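Local structure of copper-transporting ATPase (Sulfolobus solfataricus, 2YJ6) at residues E23-I28 with A217-A222; P44-F49 with A129-S134; A59-A64 with K84-K89. The protein probably couples ATP hydrolysis to the transport of heavy-metal cations across the cell membrane, this chain being the catalytic part that binds nucleotide. The protein carries 1 engineered substitution. All coordinates share one frame; numbering follows the deposited sequence.

Contact 1: E23-I28 with A217-A222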
loop_
_atom_site.group_PDB
_atom_site.type_symbol
_atom_site.label_atom_id
_atom_site.label_comp_id
_atom_site.label_asym_id
_atom_site.label_seq_id
_atom_site.Cartn_x
_atom_site.Cartn_y
_atom_site.Cartn_z
ATOM N N GLU A 23 -28.394 -3.456 -1.675
ATOM C CA GLU A 23 -28.930 -4.644 -1.027
ATOM C C GLU A 23 -27.810 -5.597 -0.603
ATOM O O GLU A 23 -27.890 -6.238 0.447
ATOM C CB GLU A 23 -29.981 -5.341 -1.903
ATOM C CG GLU A 23 -29.487 -5.826 -3.249
ATOM C CD GLU A 23 -30.569 -6.559 -4.027
ATOM O OE1 GLU A 23 -31.737 -6.110 -4.001
ATOM O OE2 GLU A 23 -30.247 -7.583 -4.670
ATOM N N LYS A 24 -26.755 -5.645 -1.408
ATOM C CA LYS A 24 -25.596 -6.495 -1.148
ATOM C C LYS A 24 -24.861 -6.233 0.173
ATOM O O LYS A 24 -24.326 -7.161 0.782
ATOM C CB LYS A 24 -24.605 -6.361 -2.297
ATOM C CG LYS A 24 -24.457 -7.613 -3.121
ATOM C CD LYS A 24 -24.877 -7.370 -4.551
ATOM C CE LYS A 24 -24.332 -8.473 -5.424
ATOM N NZ LYS A 24 -22.931 -8.792 -5.017
ATOM N N ILE A 25 -24.803 -4.979 0.611
ATOM C CA ILE A 25 -24.072 -4.674 1.832
ATOM C C ILE A 25 -24.780 -5.144 3.099
ATOM O O ILE A 25 -24.122 -5.461 4.085
ATOM C CB ILE A 25 -23.734 -3.172 1.979
ATOM C CG1 ILE A 25 -24.724 -2.487 2.914
ATOM C CG2 ILE A 25 -23.687 -2.485 0.634
ATOM C CD1 ILE A 25 -24.068 -1.833 4.110
ATOM N N LYS A 26 -26.110 -5.196 3.089
ATOM C CA LYS A 26 -26.837 -5.606 4.291
ATOM C C LYS A 26 -26.422 -7.000 4.710
ATOM O O LYS A 26 -26.476 -7.338 5.878
ATOM C CB LYS A 26 -28.351 -5.555 4.081
ATOM N N GLU A 27 -25.970 -7.803 3.760
ATOM C CA GLU A 27 -25.591 -9.183 4.054
ATOM C C GLU A 27 -24.137 -9.362 4.512
ATOM O O GLU A 27 -23.762 -10.439 4.989
ATOM C CB GLU A 27 -25.831 -10.048 2.819
ATOM C CG GLU A 27 -27.016 -9.605 1.971
ATOM C CD GLU A 27 -27.016 -10.256 0.591
ATOM O OE1 GLU A 27 -26.398 -11.335 0.441
ATOM O OE2 GLU A 27 -27.627 -9.677 -0.342
ATOM N N ILE A 28 -23.324 -8.316 4.364
ATOM C CA ILE A 28 -21.890 -8.406 4.642
ATOM C C ILE A 28 -21.614 -8.861 6.081
ATOM O O ILE A 28 -22.196 -8.331 7.029
ATOM C CB ILE A 28 -21.176 -7.037 4.427
ATOM C CG1 ILE A 28 -21.281 -6.588 2.971
ATOM C CG2 ILE A 28 -19.707 -7.137 4.795
ATOM C CD1 ILE A 28 -20.529 -7.482 2.016
ATOM N N ALA A 217 -14.502 -10.073 -4.569
ATOM C CA ALA A 217 -15.246 -9.842 -3.320
ATOM C C ALA A 217 -16.716 -9.538 -3.593
ATOM O O ALA A 217 -17.085 -9.126 -4.701
ATOM C CB ALA A 217 -14.632 -8.740 -2.514
ATOM N N ASP A 218 -17.553 -9.755 -2.580
ATOM C CA ASP A 218 -18.987 -9.508 -2.696
ATOM C C ASP A 218 -19.280 -8.022 -2.922
ATOM O O ASP A 218 -20.100 -7.669 -3.772
ATOM C CB ASP A 218 -19.746 -10.080 -1.474
ATOM C CG ASP A 218 -19.693 -11.620 -1.426
ATOM O OD1 ASP A 218 -20.362 -12.282 -2.265
ATOM O OD2 ASP A 218 -18.942 -12.167 -0.593
ATOM N N VAL A 219 -18.616 -7.165 -2.145
ATOM C CA VAL A 219 -18.703 -5.722 -2.321
ATOM C C VAL A 219 -17.289 -5.132 -2.305
ATOM O O VAL A 219 -16.572 -5.266 -1.319
ATOM C CB VAL A 219 -19.527 -5.032 -1.207
ATOM C CG1 VAL A 219 -19.389 -3.504 -1.310
ATOM C CG2 VAL A 219 -21.001 -5.449 -1.266
ATOM N N SER A 220 -16.898 -4.481 -3.398
ATOM C CA SER A 220 -15.576 -3.901 -3.490
ATOM C C SER A 220 -15.587 -2.388 -3.278
ATOM O O SER A 220 -16.486 -1.692 -3.763
ATOM C CB SER A 220 -14.928 -4.267 -4.832
ATOM O OG SER A 220 -15.783 -3.954 -5.910
ATOM N N VAL A 221 -14.581 -1.901 -2.547
ATOM C CA VAL A 221 -14.357 -0.466 -2.332
ATOM C C VAL A 221 -12.930 -0.042 -2.753
ATOM O O VAL A 221 -11.933 -0.579 -2.244
ATOM C CB VAL A 221 -14.564 -0.046 -0.854
ATOM C CG1 VAL A 221 -14.296 1.471 -0.676
ATOM C CG2 VAL A 221 -15.972 -0.420 -0.344
ATOM N N ALA A 222 -12.849 0.922 -3.666
ATOM C CA ALA A 222 -11.565 1.460 -4.135
ATOM C C ALA A 222 -11.323 2.923 -3.701
ATOM O O ALA A 222 -12.246 3.737 -3.708
ATOM C CB ALA A 222 -11.482 1.350 -5.651
#

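Contact 2: P44-F49 with A129-S134. With A99 (5'-O-[(S)-hydroxy{[(R)-hydroxy({(S)-hydroxy[(1S)-1-(2-nitrophenyl)ethoxy]phosphoryl}oxy)phosphoryl]oxy}phosphoryl]adenosine), chain C.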
loop_
_atom_site.group_PDB
_atom_site.type_symbol
_atom_site.label_atom_id
_atom_site.label_comp_id
_atom_site.label_asym_id
_atom_site.label_seq_id
_atom_site.Cartn_x
_atom_site.Cartn_y
_atom_site.Cartn_z
ATOM N N PRO A 44 6.155 5.944 0.895
ATOM C CA PRO A 44 7.413 5.501 1.520
ATOM C C PRO A 44 8.341 6.634 2.013
ATOM O O PRO A 44 8.440 7.691 1.397
ATOM C CB PRO A 44 8.084 4.681 0.412
ATOM C CG PRO A 44 7.468 5.172 -0.856
ATOM C CD PRO A 44 6.047 5.512 -0.507
ATOM N N ILE A 45 9.009 6.401 3.136
ATOM C CA ILE A 45 9.967 7.358 3.695
ATOM C C ILE A 45 11.208 6.632 4.209
ATOM O O ILE A 45 11.099 5.543 4.795
ATOM C CB ILE A 45 9.373 8.163 4.884
ATOM C CG1 ILE A 45 8.962 7.229 6.011
ATOM C CG2 ILE A 45 8.191 9.022 4.451
ATOM C CD1 ILE A 45 8.501 7.954 7.247
ATOM N N VAL A 46 12.383 7.228 3.997
ATOM C CA VAL A 46 13.620 6.681 4.571
ATOM C C VAL A 46 13.648 6.814 6.108
ATOM O O VAL A 46 13.492 7.901 6.646
ATOM C CB VAL A 46 14.892 7.346 3.968
ATOM C CG1 VAL A 46 16.171 6.865 4.721
ATOM C CG2 VAL A 46 14.982 7.079 2.460
ATOM N N THR A 47 13.852 5.711 6.820
ATOM C CA THR A 47 13.954 5.802 8.283
ATOM C C THR A 47 15.384 5.642 8.823
ATOM O O THR A 47 15.660 6.014 9.960
ATOM C CB THR A 47 12.998 4.814 8.993
ATOM O OG1 THR A 47 13.379 3.467 8.695
ATOM C CG2 THR A 47 11.559 5.041 8.517
ATOM N N GLN A 48 16.275 5.092 8.000
ATOM C CA GLN A 48 17.686 4.908 8.351
ATOM C C GLN A 48 18.555 4.736 7.086
ATOM O O GLN A 48 18.177 4.021 6.154
ATOM C CB GLN A 48 17.845 3.690 9.294
ATOM C CG GLN A 48 19.290 3.352 9.710
ATOM C CD GLN A 48 19.390 2.085 10.576
ATOM O OE1 GLN A 48 19.096 2.106 11.781
ATOM N NE2 GLN A 48 19.809 0.980 9.960
ATOM N N PHE A 49 19.704 5.406 7.060
ATOM C CA PHE A 49 20.762 5.143 6.085
ATOM C C PHE A 49 22.078 4.788 6.770
ATOM O O PHE A 49 22.533 5.505 7.659
ATOM C CB PHE A 49 20.999 6.353 5.184
ATOM C CG PHE A 49 22.187 6.202 4.247
ATOM C CD1 PHE A 49 22.149 5.308 3.185
ATOM C CD2 PHE A 49 23.329 7.002 4.404
ATOM C CE1 PHE A 49 23.256 5.187 2.299
ATOM C CE2 PHE A 49 24.433 6.883 3.532
ATOM C CZ PHE A 49 24.394 5.981 2.482
ATOM N N ALA A 129 26.580 0.041 1.449
ATOM C CA ALA A 129 25.659 0.898 2.207
ATOM C C ALA A 129 24.250 0.327 2.133
ATOM O O ALA A 129 23.981 -0.501 1.272
ATOM C CB ALA A 129 25.687 2.339 1.675
ATOM N N SER A 130 23.358 0.743 3.038
ATOM C CA SER A 130 21.958 0.274 3.025
ATOM C C SER A 130 20.964 1.317 3.547
ATOM O O SER A 130 21.344 2.293 4.231
ATOM C CB SER A 130 21.803 -1.044 3.811
ATOM O OG SER A 130 22.280 -0.912 5.142
ATOM N N PHE A 131 19.696 1.110 3.209
ATOM C CA PHE A 131 18.595 1.935 3.702
ATOM C C PHE A 131 17.509 1.075 4.369
ATOM O O PHE A 131 17.304 -0.083 4.015
ATOM C CB PHE A 131 17.873 2.658 2.563
ATOM C CG PHE A 131 18.684 3.676 1.815
ATOM C CD1 PHE A 131 19.445 3.309 0.714
ATOM C CD2 PHE A 131 18.593 5.015 2.139
ATOM C CE1 PHE A 131 20.157 4.240 0.002
ATOM C CE2 PHE A 131 19.305 5.972 1.428
ATOM C CZ PHE A 131 20.083 5.588 0.343
ATOM N N ASN A 132 16.787 1.674 5.307
ATOM C CA ASN A 132 15.504 1.145 5.747
ATOM C C ASN A 132 14.406 2.128 5.387
ATOM O O ASN A 132 14.529 3.328 5.633
ATOM C CB ASN A 132 15.489 0.880 7.248
ATOM C CG ASN A 132 16.285 -0.340 7.618
ATOM O OD1 ASN A 132 16.239 -1.349 6.917
ATOM N ND2 ASN A 132 17.037 -0.253 8.708
ATOM N N ILE A 133 13.324 1.598 4.825
ATOM C CA ILE A 133 12.246 2.394 4.254
ATOM C C ILE A 133 10.899 1.997 4.850
ATOM O O ILE A 133 10.630 0.806 5.017
ATOM C CB ILE A 133 12.221 2.195 2.730
ATOM C CG1 ILE A 133 13.449 2.867 2.122
ATOM C CG2 ILE A 133 10.946 2.747 2.131
ATOM C CD1 ILE A 133 13.581 2.677 0.647
ATOM N N SER A 134 10.071 2.993 5.174
ATOM C CA SER A 134 8.752 2.758 5.782
ATOM C C SER A 134 7.613 3.581 5.165
ATOM O O SER A 134 7.849 4.536 4.429
ATOM C CB SER A 134 8.785 3.034 7.285
ATOM O OG SER A 134 9.694 2.168 7.939
HETATM C "C'" A99 C . 7.039 0.404 -2.011
HETATM N N1 A99 C . 15.409 1.257 -6.460
HETATM C C2 A99 C . 15.747 0.386 -5.489
HETATM N N3 A99 C . 15.084 -0.757 -5.270
HETATM C C4 A99 C . 14.019 -1.100 -6.045
HETATM C C5 A99 C . 13.590 -0.193 -7.123
HETATM C C6 A99 C . 14.366 1.055 -7.302
HETATM N N6 A99 C . 14.058 1.957 -8.273
HETATM N N7 A99 C . 12.525 -0.768 -7.713
HETATM C C8 A99 C . 12.290 -1.936 -7.068
HETATM N N9 A99 C . 13.171 -2.130 -6.071
HETATM P PA A99 C . 8.235 -4.037 -6.971
HETATM P PB A99 C . 6.683 -2.519 -5.212
HETATM P PG A99 C . 6.525 -2.231 -2.396
HETATM O "O'L" A99 C . 7.669 -0.023 0.686
HETATM O "O'M" A99 C . 7.155 1.491 2.075
HETATM C "C1'" A99 C . 4.899 2.091 0.718
HETATM O O1A A99 C . 7.560 -5.200 -6.280
HETATM C C1B A99 C . 13.220 -3.306 -5.178
HETATM O O1B A99 C . 6.028 -1.246 -5.708
HETATM O O1G A99 C . 5.070 -1.953 -2.706
HETATM C "C2'" A99 C . 5.951 1.381 0.161
HETATM N "N2'" A99 C . 6.969 0.926 1.005
HETATM O "O2'" A99 C . 12.987 -3.620 -2.816
HETATM O O2A A99 C . 7.929 -3.718 -8.412
HETATM C C2B A99 C . 12.344 -3.058 -3.967
HETATM O O2B A99 C . 5.894 -3.809 -5.144
HETATM O O2G A99 C . 7.151 -0.970 -1.589
HETATM C "C3'" A99 C . 5.955 1.138 -1.306
HETATM O "O3'" A99 C . 10.451 -4.270 -3.063
HETATM O O3A A99 C . 8.000 -2.713 -6.107
HETATM C C3B A99 C . 11.051 -3.781 -4.271
HETATM O O3B A99 C . 7.367 -2.234 -3.772
HETATM O O3G A99 C . 6.875 -3.493 -1.635
HETATM C "C4'" A99 C . 4.910 1.647 -2.065
HETATM O "O4'" A99 C . 12.669 -4.437 -5.870
HETATM C C4B A99 C . 11.490 -4.904 -5.201
HETATM C "C5'" A99 C . 3.873 2.344 -1.458
HETATM O "O5'" A99 C . 9.831 -4.161 -6.799
HETATM C C5B A99 C . 10.414 -5.320 -6.200
HETATM C "C6'" A99 C . 3.873 2.564 -0.087
HETATM C "CM'" A99 C . 6.822 0.554 -3.514
#

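Contact 3: A59-A64 with K84-K89. With A99 (5'-O-[(S)-hydroxy{[(R)-hydroxy({(S)-hydroxy[(1S)-1-(2-nitrophenyl)ethoxy]phosphoryl}oxy)phosphoryl]oxy}phosphoryl]adenosine), chain C.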
loop_
_atom_site.group_PDB
_atom_site.type_symbol
_atom_site.label_atom_id
_atom_site.label_comp_id
_atom_site.label_asym_id
_atom_site.label_seq_id
_atom_site.Cartn_x
_atom_site.Cartn_y
_atom_site.Cartn_z
ATOM N N ALA A 59 24.238 6.615 -4.958
ATOM C CA ALA A 59 22.923 5.995 -5.017
ATOM C C ALA A 59 21.832 6.986 -5.422
ATOM O O ALA A 59 20.961 6.653 -6.233
ATOM C CB ALA A 59 22.561 5.330 -3.681
ATOM N N ALA A 60 21.862 8.184 -4.841
ATOM C CA ALA A 60 20.865 9.209 -5.166
ATOM C C ALA A 60 20.904 9.591 -6.647
ATOM O O ALA A 60 19.862 9.786 -7.259
ATOM C CB ALA A 60 21.062 10.460 -4.315
ATOM N N SER A 61 22.112 9.741 -7.190
ATOM C CA SER A 61 22.289 10.203 -8.569
ATOM C C SER A 61 21.781 9.186 -9.598
ATOM O O SER A 61 21.465 9.550 -10.730
ATOM C CB SER A 61 23.753 10.577 -8.846
ATOM O OG SER A 61 24.212 11.582 -7.955
ATOM N N VAL A 62 21.679 7.918 -9.206
ATOM C CA VAL A 62 21.093 6.916 -10.101
ATOM C C VAL A 62 19.576 6.864 -9.963
ATOM O O VAL A 62 18.857 6.778 -10.964
ATOM C CB VAL A 62 21.717 5.514 -9.926
ATOM C CG1 VAL A 62 20.926 4.451 -10.705
ATOM C CG2 VAL A 62 23.175 5.521 -10.364
ATOM N N GLU A 63 19.086 6.958 -8.734
ATOM C CA GLU A 63 17.652 6.885 -8.475
ATOM C C GLU A 63 16.867 8.070 -9.059
ATOM O O GLU A 63 15.665 7.979 -9.282
ATOM C CB GLU A 63 17.390 6.776 -6.975
ATOM C CG GLU A 63 17.885 5.478 -6.349
ATOM C CD GLU A 63 16.945 4.317 -6.627
ATOM O OE1 GLU A 63 16.237 4.344 -7.664
ATOM O OE2 GLU A 63 16.909 3.384 -5.798
ATOM N N ALA A 64 17.560 9.177 -9.280
ATOM C CA ALA A 64 16.937 10.379 -9.789
ATOM C C ALA A 64 16.256 10.131 -11.147
ATOM O O ALA A 64 15.213 10.708 -11.435
ATOM C CB ALA A 64 17.971 11.527 -9.881
ATOM N N LYS A 84 24.546 16.791 -3.644
ATOM C CA LYS A 84 24.418 17.331 -4.993
ATOM C C LYS A 84 24.335 16.186 -6.010
ATOM O O LYS A 84 25.093 15.226 -5.939
ATOM C CB LYS A 84 25.592 18.263 -5.328
ATOM C CG LYS A 84 25.602 19.574 -4.533
ATOM C CD LYS A 84 26.736 20.492 -4.972
ATOM C CE LYS A 84 26.683 21.825 -4.230
ATOM N NZ LYS A 84 25.313 22.413 -4.289
ATOM N N ILE A 85 23.414 16.289 -6.955
ATOM C CA ILE A 85 23.180 15.193 -7.887
ATOM C C ILE A 85 24.192 15.168 -9.024
ATOM O O ILE A 85 24.461 16.193 -9.639
ATOM C CB ILE A 85 21.762 15.244 -8.456
ATOM C CG1 ILE A 85 20.746 15.025 -7.328
ATOM C CG2 ILE A 85 21.610 14.219 -9.579
ATOM C CD1 ILE A 85 20.696 13.585 -6.773
ATOM N N LEU A 86 24.753 13.988 -9.288
ATOM C CA LEU A 86 25.850 13.827 -10.243
ATOM C C LEU A 86 25.359 13.193 -11.541
ATOM O O LEU A 86 24.299 12.550 -11.578
ATOM C CB LEU A 86 26.980 12.978 -9.641
ATOM C CG LEU A 86 27.663 13.399 -8.331
ATOM C CD1 LEU A 86 28.555 12.278 -7.806
ATOM C CD2 LEU A 86 28.474 14.684 -8.472
ATOM N N GLU A 87 26.140 13.379 -12.604
ATOM C CA GLU A 87 25.778 12.909 -13.941
ATOM C C GLU A 87 25.998 11.404 -14.123
ATOM O O GLU A 87 27.071 10.877 -13.829
ATOM C CB GLU A 87 26.536 13.706 -15.014
ATOM C CG GLU A 87 26.520 13.063 -16.398
ATOM C CD GLU A 87 25.811 13.912 -17.456
ATOM O OE1 GLU A 87 25.100 14.874 -17.081
ATOM O OE2 GLU A 87 25.961 13.609 -18.664
ATOM N N VAL A 88 24.970 10.730 -14.623
ATOM C CA VAL A 88 24.979 9.278 -14.784
ATOM C C VAL A 88 24.948 8.845 -16.265
ATOM O O VAL A 88 24.455 9.582 -17.121
ATOM C CB VAL A 88 23.761 8.658 -14.057
ATOM C CG1 VAL A 88 23.640 7.172 -14.365
ATOM C CG2 VAL A 88 23.848 8.925 -12.550
ATOM N N LYS A 89 25.470 7.650 -16.552
ATOM C CA LYS A 89 25.370 7.046 -17.884
ATOM C C LYS A 89 24.800 5.633 -17.813
ATOM O O LYS A 89 24.503 5.117 -16.733
ATOM C CB LYS A 89 26.736 6.995 -18.572
ATOM C CG LYS A 89 27.576 8.230 -18.347
ATOM C CD LYS A 89 28.822 8.204 -19.206
ATOM C CE LYS A 89 28.575 8.923 -20.525
ATOM N NZ LYS A 89 28.211 10.352 -20.309
HETATM C "C'" A99 C . 7.039 0.404 -2.011
HETATM N N1 A99 C . 15.409 1.257 -6.460
HETATM C C2 A99 C . 15.747 0.386 -5.489
HETATM N N3 A99 C . 15.084 -0.757 -5.270
HETATM C C4 A99 C . 14.019 -1.100 -6.045
HETATM C C5 A99 C . 13.590 -0.193 -7.123
HETATM C C6 A99 C . 14.366 1.055 -7.302
HETATM N N6 A99 C . 14.058 1.957 -8.273
HETATM N N7 A99 C . 12.525 -0.768 -7.713
HETATM C C8 A99 C . 12.290 -1.936 -7.068
HETATM N N9 A99 C . 13.171 -2.130 -6.071
HETATM P PA A99 C . 8.235 -4.037 -6.971
HETATM P PB A99 C . 6.683 -2.519 -5.212
HETATM P PG A99 C . 6.525 -2.231 -2.396
HETATM O "O'L" A99 C . 7.669 -0.023 0.686
HETATM O "O'M" A99 C . 7.155 1.491 2.075
HETATM C "C1'" A99 C . 4.899 2.091 0.718
HETATM O O1A A99 C . 7.560 -5.200 -6.280
HETATM C C1B A99 C . 13.220 -3.306 -5.178
HETATM O O1B A99 C . 6.028 -1.246 -5.708
HETATM O O1G A99 C . 5.070 -1.953 -2.706
HETATM C "C2'" A99 C . 5.951 1.381 0.161
HETATM N "N2'" A99 C . 6.969 0.926 1.005
HETATM O "O2'" A99 C . 12.987 -3.620 -2.816
HETATM O O2A A99 C . 7.929 -3.718 -8.412
HETATM C C2B A99 C . 12.344 -3.058 -3.967
HETATM O O2B A99 C . 5.894 -3.809 -5.144
HETATM O O2G A99 C . 7.151 -0.970 -1.589
HETATM C "C3'" A99 C . 5.955 1.138 -1.306
HETATM O "O3'" A99 C . 10.451 -4.270 -3.063
HETATM O O3A A99 C . 8.000 -2.713 -6.107
HETATM C C3B A99 C . 11.051 -3.781 -4.271
HETATM O O3B A99 C . 7.367 -2.234 -3.772
HETATM O O3G A99 C . 6.875 -3.493 -1.635
HETATM C "C4'" A99 C . 4.910 1.647 -2.065
HETATM O "O4'" A99 C . 12.669 -4.437 -5.870
HETATM C C4B A99 C . 11.490 -4.904 -5.201
HETATM C "C5'" A99 C . 3.873 2.344 -1.458
HETATM O "O5'" A99 C . 9.831 -4.161 -6.799
HETATM C C5B A99 C . 10.414 -5.320 -6.200
HETATM C "C6'" A99 C . 3.873 2.564 -0.087
HETATM C "CM'" A99 C . 6.822 0.554 -3.514
HETATM O O HOH W 1 21.971 11.558 -12.244
#

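Contact 1: E23-I28 with A217-A222
Lys24 and Ile28 pack against Val219 in a small helix-on-strand contact near the surface of the Rossmann-like, haloacid dehalogenase-type half of the chain, where helix 21-26 and the residues that follow it meet the beginning of strand 219-223. The packing is apolar and centres on one methyl group. Val219 turns its CB toward the helix, and its CG2, set anti to its own carbonyl carbon while CG1 lies anti to the backbone N (chi1 171°), is approached closely by Lys24 and Ile28 and more loosely by Ile25. Lys24 brings its CB to 3.9 Å from Val219 CG2, and Ile28 reaches the same CG2 with CD1, also at 3.9 Å. The Ile28 and Val219 side chains meet at a slant. Ile25 CG2 stays 4.4 Å from Val219 CG2. A backbone bond of 3.0 Å from Ile28 N to Ile25 O closes the chain back on itself just before Ile28, consistent with its CD1 reaching the strand.

A single polar bond joins the segments. The Lys24 chain bends at chi2 and again at chi4, and the bends carry NZ to the carbonyl of Asp218, a weak bond of 3.3 Å from Lys24 NZ to Asp218 O. The carboxylate of Asp218 is engaged elsewhere: OD1 forms a salt bridge with Lys200, and OD2 accepts from the backbone N of Val201.

Val219 pairs through its backbone with Val201 and Met203 of strand 201-205, and Ser220 pairs with Ile236 of strand 236-238. Ile28 and Val219 both also touch Leu202, which sets Ile28 beside strands 201-205 and 219-223.

Contact 2: P44-F49 with A129-S134
Asn132 O is gripped by three donors of the neighbouring strand. Thr47 N gives it a nearly straight bond of 2.7 Å (165° at the hydrogen). Gln48 N at 3.4 Å from Asn132 O and Thr47 OG1 at 3.3 Å from Asn132 O bind only weakly. The hydroxyl can take part because OG1 sits between the backbone N and the carbonyl carbon of Thr47 (chi1 64°), which puts it within a weak bond of Asn132 O and beside Asn132 CB. Two consecutive residues thus face one, a classic beta bulge in the antiparallel pair formed by strands 45-50 and 126-134. Beyond it the regular register returns, with Asn132 N donating to Gln48 O at 2.9 Å; toward Pro44, Ser134 N donates to Ile45 O at 2.8 Å.

On the face carrying Val46, Phe49, Phe131 and Ile133, the two phenyl rings meet aslant, their planes 41° apart. Phe49 CD1 lies over one face of the Phe131 ring, toward its rim and 3.4 Å from Phe131 CE2, while Val46 CG1 comes to the edge of that ring, 4.0 Å from Phe131 CD2. Helices 53-63 and 69-80 cover this face, Leu56 touching both phenylalanines and Tyr77 touching Val46 and Phe49. On the other face Gln48 and Asn132 run side by side, and their NE2 and ND2, both donors, are near without bonding.

At the far end Pro44 CD is 3.7 Å from C6' of the ligand's nitrophenyl group; Ile133 and Ser134 lie near its nitro oxygen O'M. These three residues meet the photolabile cage by van der Waals contact. The chemistry is therefore divided: mainly main-chain bonds hold the edge strand in place, an aromatic and aliphatic layer seals it to the helices, and its beginning borders the nucleotide pocket.

Contact 3: A59-A64 with K84-K89
Ser61 and Val62, in the last turns of helix 53-63 in the nucleotide-binding domain, pack against the irregular connection 84-89 that leads from helix 69-80 into strand 89-92. Leu86 N donates a nearly straight bond of 2.8 Å to Ser61 OG (166° at the hydrogen). With OG anti to the Ser61 carbonyl carbon, beside the backbone N (chi1 -58°), the hydroxyl also reaches Ala57 O one helical turn back, so it serves helix and loop at once. One water adds a second bridge, donating to Ser61 O and to Leu86 O, each at 2.6 Å.

Apolar groups flank these bonds. Ile85 CD1 meets Ala60 CB at 4.0 Å, while Val88 CG2 lies 4.1 Å from Val62 CG2, the two valines crossing roughly at right angles.

The side chain of Glu63, next along the helix, is bent at chi2 (-78°), which carries its carboxylate to the adenine edge bearing N1 and N6. Glu63 OE1 accepts from ligand N6 at 3.3 Å, and Glu63 OE2 lies 2.7 Å from ligand N1. Ser61 thus fastens one side of helix 53-63 to the 84-89 connection, while Glu63, two residues on, binds the adenine.

From the N terminus the chain passes helix 21-26, the first half of contact 1, and strand 30-34, then leaves the Rossmann-like domain for the nucleotide-binding domain. There strand 45-50 begins contact 2 and helix 53-63 follows directly with contact 3. Residues 84-89 close contact 3 first, joining the region after helix 69-80 to helix 53-63. Strand 126-134 next closes contact 2, so its loop encloses that of contact 3. Residues 217-222 finally close contact 1 around both. Contacts 2 and 3 have centres about 17 Å apart and both reach the bound nucleotide analogue; contact 1 lies across the chain's centre, about 38 Å from contact 2, centre to centre.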